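Local coordinates for protein DNA gyrase, B subunit, truncated (Myxococcus xanthus, PDB 3CWV) that probably carries out ATP-dependent breakage, passage and rejoining of double-stranded DNA, as a member of the type II topoisomerase GyrB family, at residues A[261-275]-A[319-333]. Sequence-based numbering, arbitrary orientation.
Sequences RTVRHGAHVKGVTQA and TKELLAIPGLEEAIR
Gly271 lies against Glu329 and Ile332 where helices 267-275 and 328-333 cross at -35°, their axes 7.4 Å apart. In the GyrB transducer region helix 267-275 packs on a mixed beta sheet, and helix 328-333 lies against that helix. The loops leading into them are joined by a single beta bridge, Gly266 with Leu323.

Backbone bonds hold the loops. His265 O accepts from Leu323 N, and Leu323 O accepts from Ala267 N at the start of the helix. Glu321 O takes the N-H of Arg264. A water donates to both Arg261 O and Lys320 O.

The charged pair is Arg264 and Glu321. Arg264 NE forms a salt bridge with Glu321 OE1 at 2.9 Å, nearly straight, and the oxygen accepts through its anti lone pair. The guanidinium and carboxylate planes are turned 69° apart. Arg264 NH1 adds a weak bond to Thr319 OG1.

Between the helices the contact is mainly close packing. Gly271 permits the close approach, since a CB there would collide with Ile332 CB. Ile332 CG2 meets Gly271 C at 3.6 Å. Glu329 is a knob among Ala267, Lys270, Gly271 and Gln274; its extended chain runs over Gly271 to bring the carboxylate beside Lys270 CB and CE. Arg333 lays CG against Ala275 N (3.7 Å). Within its own helix, its guanidinium forms a salt bridge with Glu330, gripped side-on through NE and NH1. With Arg333 replaced by an alanine, the CG and CD packing on Ala275 and Gln274 is lost, and the Glu330 carboxylate would probably be left without its charged mate.

The His268 side chain also touches Val304 and Val306 of the sheet. Its CG sits between the backbone N and the carbonyl carbon (chi1 50°), which turns one ring face to Leu323. Leu323 CD2 makes a CH-pi contact there, 3.6 Å from the ring centroid, with Val269 CG2 over the opposite face.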
loop_
_atom_site.group_PDB
_atom_site.type_symbol
_atom_site.label_atom_id
_atom_site.label_comp_id
_atom_site.label_asym_id
_atom_site.label_seq_id
_atom_site.Cartn_x
_atom_site.Cartn_y
_atom_site.Cartn_z
ATOM N N ARG A 261 0.501 -6.829 -1.422
ATOM C CA ARG A 261 1.269 -7.618 -2.363
ATOM C C ARG A 261 0.456 -8.802 -2.845
ATOM O O ARG A 261 -0.365 -9.356 -2.109
ATOM C CB ARG A 261 2.621 -8.054 -1.772
ATOM C CG ARG A 261 3.749 -7.622 -2.707
ATOM C CD ARG A 261 5.064 -7.988 -2.212
ATOM N NE ARG A 261 5.572 -9.154 -2.902
ATOM C CZ ARG A 261 6.698 -9.753 -2.547
ATOM N NH1 ARG A 261 7.389 -9.261 -1.528
ATOM N NH2 ARG A 261 7.127 -10.824 -3.198
ATOM N N THR A 262 0.651 -9.147 -4.110
ATOM C CA THR A 262 0.080 -10.353 -4.680
ATOM C C THR A 262 1.270 -11.260 -4.924
ATOM O O THR A 262 1.859 -11.239 -6.013
ATOM C CB THR A 262 -0.685 -10.043 -6.007
ATOM O OG1 THR A 262 0.098 -9.147 -6.811
ATOM C CG2 THR A 262 -2.047 -9.354 -5.732
ATOM N N VAL A 263 1.636 -12.060 -3.913
ATOM C CA VAL A 263 2.840 -12.896 -4.019
ATOM C C VAL A 263 2.809 -13.960 -5.119
ATOM O O VAL A 263 3.866 -14.482 -5.480
ATOM C CB VAL A 263 3.274 -13.550 -2.665
ATOM C CG1 VAL A 263 3.542 -12.489 -1.612
ATOM C CG2 VAL A 263 2.213 -14.549 -2.160
ATOM N N ARG A 264 1.624 -14.296 -5.645
ATOM C CA ARG A 264 1.538 -15.195 -6.809
ATOM C C ARG A 264 1.032 -14.471 -8.067
ATOM O O ARG A 264 0.520 -15.080 -9.015
ATOM C CB ARG A 264 0.723 -16.464 -6.493
ATOM C CG ARG A 264 1.366 -17.315 -5.378
ATOM C CD ARG A 264 0.616 -18.654 -5.128
ATOM N NE ARG A 264 -0.665 -18.432 -4.462
ATOM C CZ ARG A 264 -1.847 -18.490 -5.070
ATOM N NH1 ARG A 264 -2.960 -18.270 -4.380
ATOM N NH2 ARG A 264 -1.926 -18.799 -6.354
ATOM N N HIS A 265 1.196 -13.156 -8.061
ATOM C CA HIS A 265 1.076 -12.359 -9.285
ATOM C C HIS A 265 -0.329 -12.434 -9.861
ATOM O O HIS A 265 -1.276 -12.133 -9.150
ATOM C CB HIS A 265 2.214 -12.700 -10.269
ATOM C CG HIS A 265 3.570 -12.608 -9.640
ATOM N ND1 HIS A 265 4.010 -11.461 -9.012
ATOM C CD2 HIS A 265 4.556 -13.527 -9.481
ATOM C CE1 HIS A 265 5.217 -11.672 -8.508
ATOM N NE2 HIS A 265 5.574 -12.916 -8.782
ATOM N N GLY A 266 -0.487 -12.807 -11.122
ATOM C CA GLY A 266 -1.807 -12.790 -11.731
ATOM C C GLY A 266 -1.893 -11.899 -12.952
ATOM O O GLY A 266 -0.888 -11.619 -13.610
ATOM N N ALA A 267 -3.101 -11.426 -13.232
ATOM C CA ALA A 267 -3.418 -10.815 -14.521
ATOM C C ALA A 267 -2.636 -9.528 -14.809
ATOM O O ALA A 267 -2.290 -9.269 -15.959
ATOM C CB ALA A 267 -4.924 -10.550 -14.611
ATOM N N HIS A 268 -2.373 -8.730 -13.771
ATOM C CA HIS A 268 -1.610 -7.490 -13.928
ATOM C C HIS A 268 -0.179 -7.808 -14.392
ATOM O O HIS A 268 0.324 -7.223 -15.359
ATOM C CB HIS A 268 -1.619 -6.640 -12.629
ATOM C CG HIS A 268 -1.260 -7.403 -11.383
ATOM N ND1 HIS A 268 -0.731 -6.796 -10.262
ATOM C CD2 HIS A 268 -1.371 -8.718 -11.076
ATOM C CE1 HIS A 268 -0.539 -7.700 -9.316
ATOM N NE2 HIS A 268 -0.924 -8.873 -9.784
ATOM N N VAL A 269 0.438 -8.790 -13.747
ATOM C CA VAL A 269 1.791 -9.199 -14.076
ATOM C C VAL A 269 1.842 -9.891 -15.443
ATOM O O VAL A 269 2.693 -9.559 -16.280
ATOM C CB VAL A 269 2.342 -10.099 -12.969
ATOM C CG1 VAL A 269 3.628 -10.831 -13.391
ATOM C CG2 VAL A 269 2.550 -9.280 -11.676
ATOM N N LYS A 270 0.936 -10.846 -15.684
ATOM C CA LYS A 270 0.926 -11.549 -16.957
ATOM C C LYS A 270 0.722 -10.624 -18.153
ATOM O O LYS A 270 1.306 -10.843 -19.202
ATOM C CB LYS A 270 -0.113 -12.675 -16.967
ATOM C CG LYS A 270 0.446 -14.007 -16.459
ATOM C CD LYS A 270 0.924 -14.912 -17.596
ATOM C CE LYS A 270 -0.263 -15.415 -18.423
ATOM N NZ LYS A 270 -0.002 -16.715 -19.122
ATOM N N GLY A 271 -0.090 -9.588 -18.008
ATOM C CA GLY A 271 -0.195 -8.588 -19.068
ATOM C C GLY A 271 1.173 -8.021 -19.447
ATOM O O GLY A 271 1.490 -7.834 -20.642
ATOM N N VAL A 272 1.988 -7.747 -18.433
ATOM C CA VAL A 272 3.284 -7.111 -18.640
ATOM C C VAL A 272 4.260 -8.096 -19.253
ATOM O O VAL A 272 4.930 -7.776 -20.215
ATOM C CB VAL A 272 3.874 -6.488 -17.338
ATOM C CG1 VAL A 272 5.320 -5.922 -17.588
ATOM C CG2 VAL A 272 2.956 -5.368 -16.811
ATOM N N THR A 273 4.353 -9.293 -18.694
ATOM C CA THR A 273 5.353 -10.223 -19.162
ATOM C C THR A 273 5.009 -10.716 -20.571
ATOM O O THR A 273 5.905 -10.913 -21.397
ATOM C CB THR A 273 5.527 -11.408 -18.221
ATOM O OG1 THR A 273 4.305 -12.148 -18.164
ATOM C CG2 THR A 273 5.907 -10.933 -16.815
ATOM N N GLN A 274 3.719 -10.874 -20.857
ATOM C CA GLN A 274 3.297 -11.278 -22.192
ATOM C C GLN A 274 3.612 -10.203 -23.218
ATOM O O GLN A 274 4.048 -10.511 -24.342
ATOM C CB GLN A 274 1.810 -11.663 -22.219
ATOM C CG GLN A 274 1.538 -13.022 -21.523
ATOM C CD GLN A 274 2.234 -14.203 -22.223
ATOM O OE1 GLN A 274 3.240 -14.739 -21.739
ATOM N NE2 GLN A 274 1.704 -14.592 -23.377
ATOM N N ALA A 275 3.399 -8.946 -22.837
ATOM C CA ALA A 275 3.722 -7.809 -23.695
ATOM C C ALA A 275 5.225 -7.735 -23.998
ATOM O O ALA A 275 5.612 -7.490 -25.137
ATOM C CB ALA A 275 3.230 -6.501 -23.060
ATOM N N THR A 319 -7.074 -16.491 -0.544
ATOM C CA THR A 319 -5.752 -16.071 -0.062
ATOM C C THR A 319 -5.402 -14.662 -0.579
ATOM O O THR A 319 -4.546 -13.997 -0.006
ATOM C CB THR A 319 -4.627 -17.005 -0.515
ATOM O OG1 THR A 319 -4.458 -16.892 -1.940
ATOM C CG2 THR A 319 -4.900 -18.503 -0.135
ATOM N N LYS A 320 -6.067 -14.236 -1.654
ATOM C CA LYS A 320 -5.793 -12.953 -2.344
ATOM C C LYS A 320 -4.347 -12.836 -2.839
ATOM O O LYS A 320 -3.790 -11.740 -2.927
ATOM C CB LYS A 320 -6.156 -11.762 -1.469
ATOM C CG LYS A 320 -7.612 -11.761 -1.026
ATOM C CD LYS A 320 -7.788 -10.779 0.110
ATOM C CE LYS A 320 -8.474 -9.522 -0.358
ATOM N NZ LYS A 320 -9.954 -9.705 -0.318
ATOM N N GLU A 321 -3.737 -13.972 -3.151
ATOM C CA GLU A 321 -2.350 -13.958 -3.569
ATOM C C GLU A 321 -2.209 -13.826 -5.079
ATOM O O GLU A 321 -1.131 -13.494 -5.566
ATOM C CB GLU A 321 -1.614 -15.197 -3.035
ATOM C CG GLU A 321 -1.505 -15.173 -1.535
ATOM C CD GLU A 321 -1.030 -16.495 -0.943
ATOM O OE1 GLU A 321 -0.854 -17.477 -1.693
ATOM O OE2 GLU A 321 -0.830 -16.536 0.281
ATOM N N LEU A 322 -3.306 -14.033 -5.811
ATOM C CA LEU A 322 -3.269 -14.044 -7.276
ATOM C C LEU A 322 -4.431 -13.229 -7.829
ATOM O O LEU A 322 -5.599 -13.584 -7.676
ATOM C CB LEU A 322 -3.316 -15.493 -7.821
ATOM C CG LEU A 322 -2.943 -15.750 -9.291
ATOM C CD1 LEU A 322 -2.309 -17.144 -9.459
ATOM C CD2 LEU A 322 -4.141 -15.583 -10.228
ATOM N N LEU A 323 -4.104 -12.145 -8.503
ATOM C CA LEU A 323 -5.123 -11.254 -9.072
ATOM C C LEU A 323 -5.788 -11.841 -10.334
ATOM O O LEU A 323 -5.105 -12.337 -11.216
ATOM C CB LEU A 323 -4.460 -9.916 -9.407
ATOM C CG LEU A 323 -5.406 -8.767 -9.759
ATOM C CD1 LEU A 323 -6.065 -8.243 -8.485
ATOM C CD2 LEU A 323 -4.602 -7.680 -10.463
ATOM N N ALA A 324 -7.117 -11.767 -10.418
ATOM C CA ALA A 324 -7.844 -12.292 -11.554
ATOM C C ALA A 324 -8.980 -11.334 -11.877
ATOM O O ALA A 324 -10.089 -11.469 -11.350
ATOM C CB ALA A 324 -8.377 -13.716 -11.253
ATOM N N ILE A 325 -8.677 -10.316 -12.682
ATOM C CA ILE A 325 -9.688 -9.348 -13.161
ATOM C C ILE A 325 -9.921 -9.599 -14.647
ATOM O O ILE A 325 -9.006 -9.468 -15.446
ATOM C CB ILE A 325 -9.230 -7.906 -12.935
ATOM C CG1 ILE A 325 -9.153 -7.607 -11.422
ATOM C CG2 ILE A 325 -10.175 -6.914 -13.635
ATOM C CD1 ILE A 325 -8.484 -6.270 -11.054
ATOM N N PRO A 326 -11.144 -9.984 -15.028
ATOM C CA PRO A 326 -11.396 -10.376 -16.421
ATOM C C PRO A 326 -11.033 -9.235 -17.347
ATOM O O PRO A 326 -11.393 -8.101 -17.049
ATOM C CB PRO A 326 -12.915 -10.588 -16.448
ATOM C CG PRO A 326 -13.279 -10.885 -14.995
ATOM C CD PRO A 326 -12.358 -10.057 -14.189
ATOM N N GLY A 327 -10.325 -9.524 -18.447
ATOM C CA GLY A 327 -9.986 -8.499 -19.440
ATOM C C GLY A 327 -8.707 -7.721 -19.131
ATOM O O GLY A 327 -8.099 -7.146 -20.040
ATOM N N LEU A 328 -8.289 -7.702 -17.857
ATOM C CA LEU A 328 -7.126 -6.897 -17.444
ATOM C C LEU A 328 -5.825 -7.319 -18.143
ATOM O O LEU A 328 -5.076 -6.479 -18.620
ATOM C CB LEU A 328 -6.898 -6.938 -15.906
ATOM C CG LEU A 328 -5.697 -6.087 -15.431
ATOM C CD1 LEU A 328 -5.883 -4.634 -15.834
ATOM C CD2 LEU A 328 -5.483 -6.162 -13.908
ATOM N N GLU A 329 -5.550 -8.616 -18.181
ATOM C CA GLU A 329 -4.317 -9.081 -18.789
ATOM C C GLU A 329 -4.188 -8.663 -20.255
ATOM O O GLU A 329 -3.120 -8.210 -20.704
ATOM C CB GLU A 329 -4.219 -10.600 -18.688
ATOM C CG GLU A 329 -3.067 -11.149 -19.511
ATOM C CD GLU A 329 -2.995 -12.668 -19.505
ATOM O OE1 GLU A 329 -3.456 -13.301 -18.530
ATOM O OE2 GLU A 329 -2.463 -13.220 -20.485
ATOM N N GLU A 330 -5.268 -8.843 -21.013
ATOM C CA GLU A 330 -5.247 -8.472 -22.427
ATOM C C GLU A 330 -5.215 -6.971 -22.630
ATOM O O GLU A 330 -4.547 -6.504 -23.540
ATOM C CB GLU A 330 -6.411 -9.091 -23.196
ATOM C CG GLU A 330 -6.009 -10.343 -23.945
ATOM C CD GLU A 330 -4.833 -10.095 -24.886
ATOM O OE1 GLU A 330 -3.812 -10.795 -24.742
ATOM O OE2 GLU A 330 -4.928 -9.195 -25.750
ATOM N N ALA A 331 -5.934 -6.224 -21.795
ATOM C CA ALA A 331 -5.896 -4.746 -21.835
ATOM C C ALA A 331 -4.500 -4.181 -21.627
ATOM O O ALA A 331 -4.115 -3.228 -22.311
ATOM C CB ALA A 331 -6.820 -4.160 -20.812
ATOM N N ILE A 332 -3.769 -4.747 -20.659
ATOM C CA ILE A 332 -2.372 -4.374 -20.378
ATOM C C ILE A 332 -1.457 -4.791 -21.524
ATOM O O ILE A 332 -0.640 -3.987 -21.974
ATOM C CB ILE A 332 -1.862 -5.034 -19.080
ATOM C CG1 ILE A 332 -2.612 -4.479 -17.858
ATOM C CG2 ILE A 332 -0.339 -4.853 -18.898
ATOM C CD1 ILE A 332 -2.228 -5.193 -16.584
ATOM N N ARG A 333 -1.601 -6.034 -21.994
ATOM C CA ARG A 333 -0.772 -6.527 -23.087
ATOM C C ARG A 333 -0.929 -5.680 -24.340
ATOM O O ARG A 333 0.073 -5.307 -24.953
ATOM C CB ARG A 333 -1.018 -8.006 -23.409
ATOM C CG ARG A 333 0.083 -8.607 -24.327
ATOM C CD ARG A 333 -0.393 -9.824 -25.124
ATOM N NE ARG A 333 -1.583 -9.498 -25.903
ATOM C CZ ARG A 333 -1.588 -8.759 -27.012
ATOM N NH1 ARG A 333 -2.731 -8.505 -27.627
ATOM N NH2 ARG A 333 -0.457 -8.261 -27.506
HETATM O O HOH W 1 -3.401 -9.352 -1.985
#